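Local coordinates for protein DNA primase (Helicobacter pylori, PDB 4EHS) that synthesises the short RNA primers of DNA replication and, through its C-terminal domain, binds the DnaB helicase, whose activity it stimulates, at residues I104-Y107 with F108-Q111. Numbering follows the deposited sequence.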
loop_
_atom_site.group_PDB
_atom_site.type_symbol
_atom_site.label_atom_id
_atom_site.label_comp_id
_atom_site.label_asym_id
_atom_site.label_seq_id
_atom_site.Cartn_x
_atom_site.Cartn_y
_atom_site.Cartn_z
ATOM N N ILE A 104 -3.824 -11.993 -1.074
ATOM C CA ILE A 104 -2.737 -11.112 -1.530
ATOM C C ILE A 104 -1.774 -11.849 -2.433
ATOM O O ILE A 104 -1.380 -11.276 -3.470
ATOM C CB ILE A 104 -2.028 -10.457 -0.339
ATOM C CG1 ILE A 104 -3.018 -9.574 0.443
ATOM C CG2 ILE A 104 -0.845 -9.569 -0.815
ATOM C CD1 ILE A 104 -2.479 -9.225 1.850
ATOM N N LEU A 105 -1.363 -13.056 -2.024
ATOM C CA LEU A 105 -0.485 -13.925 -2.866
ATOM C C LEU A 105 -1.076 -14.103 -4.253
ATOM O O LEU A 105 -0.370 -13.845 -5.270
ATOM C CB LEU A 105 -0.179 -15.287 -2.194
ATOM C CG LEU A 105 0.632 -16.320 -3.007
ATOM C CD1 LEU A 105 2.083 -15.927 -3.141
ATOM C CD2 LEU A 105 0.542 -17.699 -2.401
ATOM N N ARG A 106 -2.353 -14.481 -4.353
ATOM C CA ARG A 106 -3.021 -14.467 -5.658
ATOM C C ARG A 106 -2.944 -13.204 -6.493
ATOM O O ARG A 106 -2.648 -13.258 -7.711
ATOM C CB ARG A 106 -4.461 -14.930 -5.562
ATOM C CG ARG A 106 -4.384 -16.400 -5.110
ATOM C CD ARG A 106 -5.690 -17.078 -5.371
ATOM N NE ARG A 106 -5.636 -18.528 -5.011
ATOM C CZ ARG A 106 -6.759 -19.258 -5.031
ATOM N NH1 ARG A 106 -7.903 -18.689 -5.402
ATOM N NH2 ARG A 106 -6.729 -20.513 -4.674
ATOM N N TYR A 107 -3.142 -12.067 -5.846
ATOM C CA TYR A 107 -2.995 -10.779 -6.531
ATOM C C TYR A 107 -1.577 -10.663 -7.149
ATOM O O TYR A 107 -1.431 -10.307 -8.312
ATOM C CB TYR A 107 -3.225 -9.649 -5.518
ATOM C CG TYR A 107 -2.924 -8.300 -6.102
ATOM C CD1 TYR A 107 -3.909 -7.573 -6.784
ATOM C CD2 TYR A 107 -1.657 -7.759 -5.970
ATOM C CE1 TYR A 107 -3.631 -6.330 -7.351
ATOM C CE2 TYR A 107 -1.368 -6.532 -6.549
ATOM C CZ TYR A 107 -2.356 -5.812 -7.196
ATOM O OH TYR A 107 -2.013 -4.565 -7.749
ATOM N N PHE A 108 -0.561 -10.942 -6.387
ATOM C CA PHE A 108 0.821 -10.801 -6.908
ATOM C C PHE A 108 1.179 -11.870 -7.950
ATOM O O PHE A 108 1.935 -11.576 -8.907
ATOM C CB PHE A 108 1.855 -10.753 -5.802
ATOM C CG PHE A 108 1.888 -9.441 -5.069
ATOM C CD1 PHE A 108 2.398 -8.292 -5.683
ATOM C CD2 PHE A 108 1.429 -9.343 -3.775
ATOM C CE1 PHE A 108 2.417 -7.070 -5.001
ATOM C CE2 PHE A 108 1.497 -8.133 -3.062
ATOM C CZ PHE A 108 1.950 -6.986 -3.677
ATOM N N GLU A 109 0.594 -13.068 -7.826
ATOM C CA GLU A 109 0.806 -14.073 -8.875
ATOM C C GLU A 109 0.222 -13.580 -10.197
ATOM O O GLU A 109 0.886 -13.690 -11.257
ATOM C CB GLU A 109 0.230 -15.433 -8.396
ATOM C CG GLU A 109 1.124 -16.125 -7.363
ATOM C CD GLU A 109 0.507 -17.434 -6.810
ATOM O OE1 GLU A 109 -0.739 -17.581 -6.921
ATOM O OE2 GLU A 109 1.270 -18.284 -6.272
ATOM N N ARG A 110 -0.982 -13.001 -10.174
ATOM C CA ARG A 110 -1.540 -12.369 -11.333
ATOM C C ARG A 110 -0.659 -11.222 -11.884
ATOM O O ARG A 110 -0.575 -11.044 -13.106
ATOM C CB ARG A 110 -2.939 -11.809 -11.073
ATOM C CG ARG A 110 -4.003 -12.901 -10.906
ATOM C CD ARG A 110 -5.424 -12.345 -10.859
ATOM N NE ARG A 110 -5.721 -11.231 -9.966
ATOM C CZ ARG A 110 -6.015 -11.337 -8.654
ATOM N NH1 ARG A 110 -6.020 -12.521 -8.056
ATOM N NH2 ARG A 110 -6.323 -10.237 -7.972
ATOM N N GLN A 111 -0.080 -10.419 -10.999
ATOM C CA GLN A 111 0.807 -9.352 -11.432
ATOM C C GLN A 111 1.951 -9.890 -12.273
ATOM O O GLN A 111 2.332 -9.250 -13.240
ATOM C CB GLN A 111 1.381 -8.591 -10.228
ATOM C CG GLN A 111 0.350 -7.682 -9.594
ATOM C CD GLN A 111 -0.332 -6.788 -10.588
ATOM O OE1 GLN A 111 -1.530 -6.886 -10.804
ATOM N NE2 GLN A 111 0.426 -5.909 -11.204
#
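In the middle of helix 96-117 of the helicase-binding domain, Tyr-107 and Phe-108 form a T-shaped pair between neighbours in sequence. The tyrosine turns its edge to the phenylalanine, CD2 standing 3.9 Å above the centre of the Phe-108 ring, with the two planes at 87°. With CG of Tyr-107 trans to the backbone N (chi1 173°), the ring projects outward from the helix, leaning slightly toward its C-terminal end, and CE2 meets CG of Gln-111 at 3.7 Å; bent at chi2, the glutamine chain sets its amide plane nearly parallel to the ring, 16° apart. The hydroxyl is hydrogen-bonded to Glu-149, so this amphipathic residue packs through its ring and reaches a polar partner with its end. Phe-108, wholly hydrophobic, suits the buried side: its CE2 lies 3.5 Å from CG2 of Ile-104, two side chains running side by side toward helix 122-140, where Phe-108 touches Ala-135 and Ile-136. The chain of Arg-110, bent at chi3, folds back and lays one guanidinium face over CA of Tyr-107, NH2 coming 3.8 Å from CD1 with the guanidinium and ring planes perpendicular. Leu-105 turns to Ile-136, the Glu-109 carboxylate passing beside its CG. Four successive i to i+4 backbone bonds, among them Arg-110 N to Arg-106 O at 3.0 Å, form the alpha-helical ladder; with Ile-104 and Phe-108 buried and the others partly exposed, this is an amphipathic helix packed against a second helix.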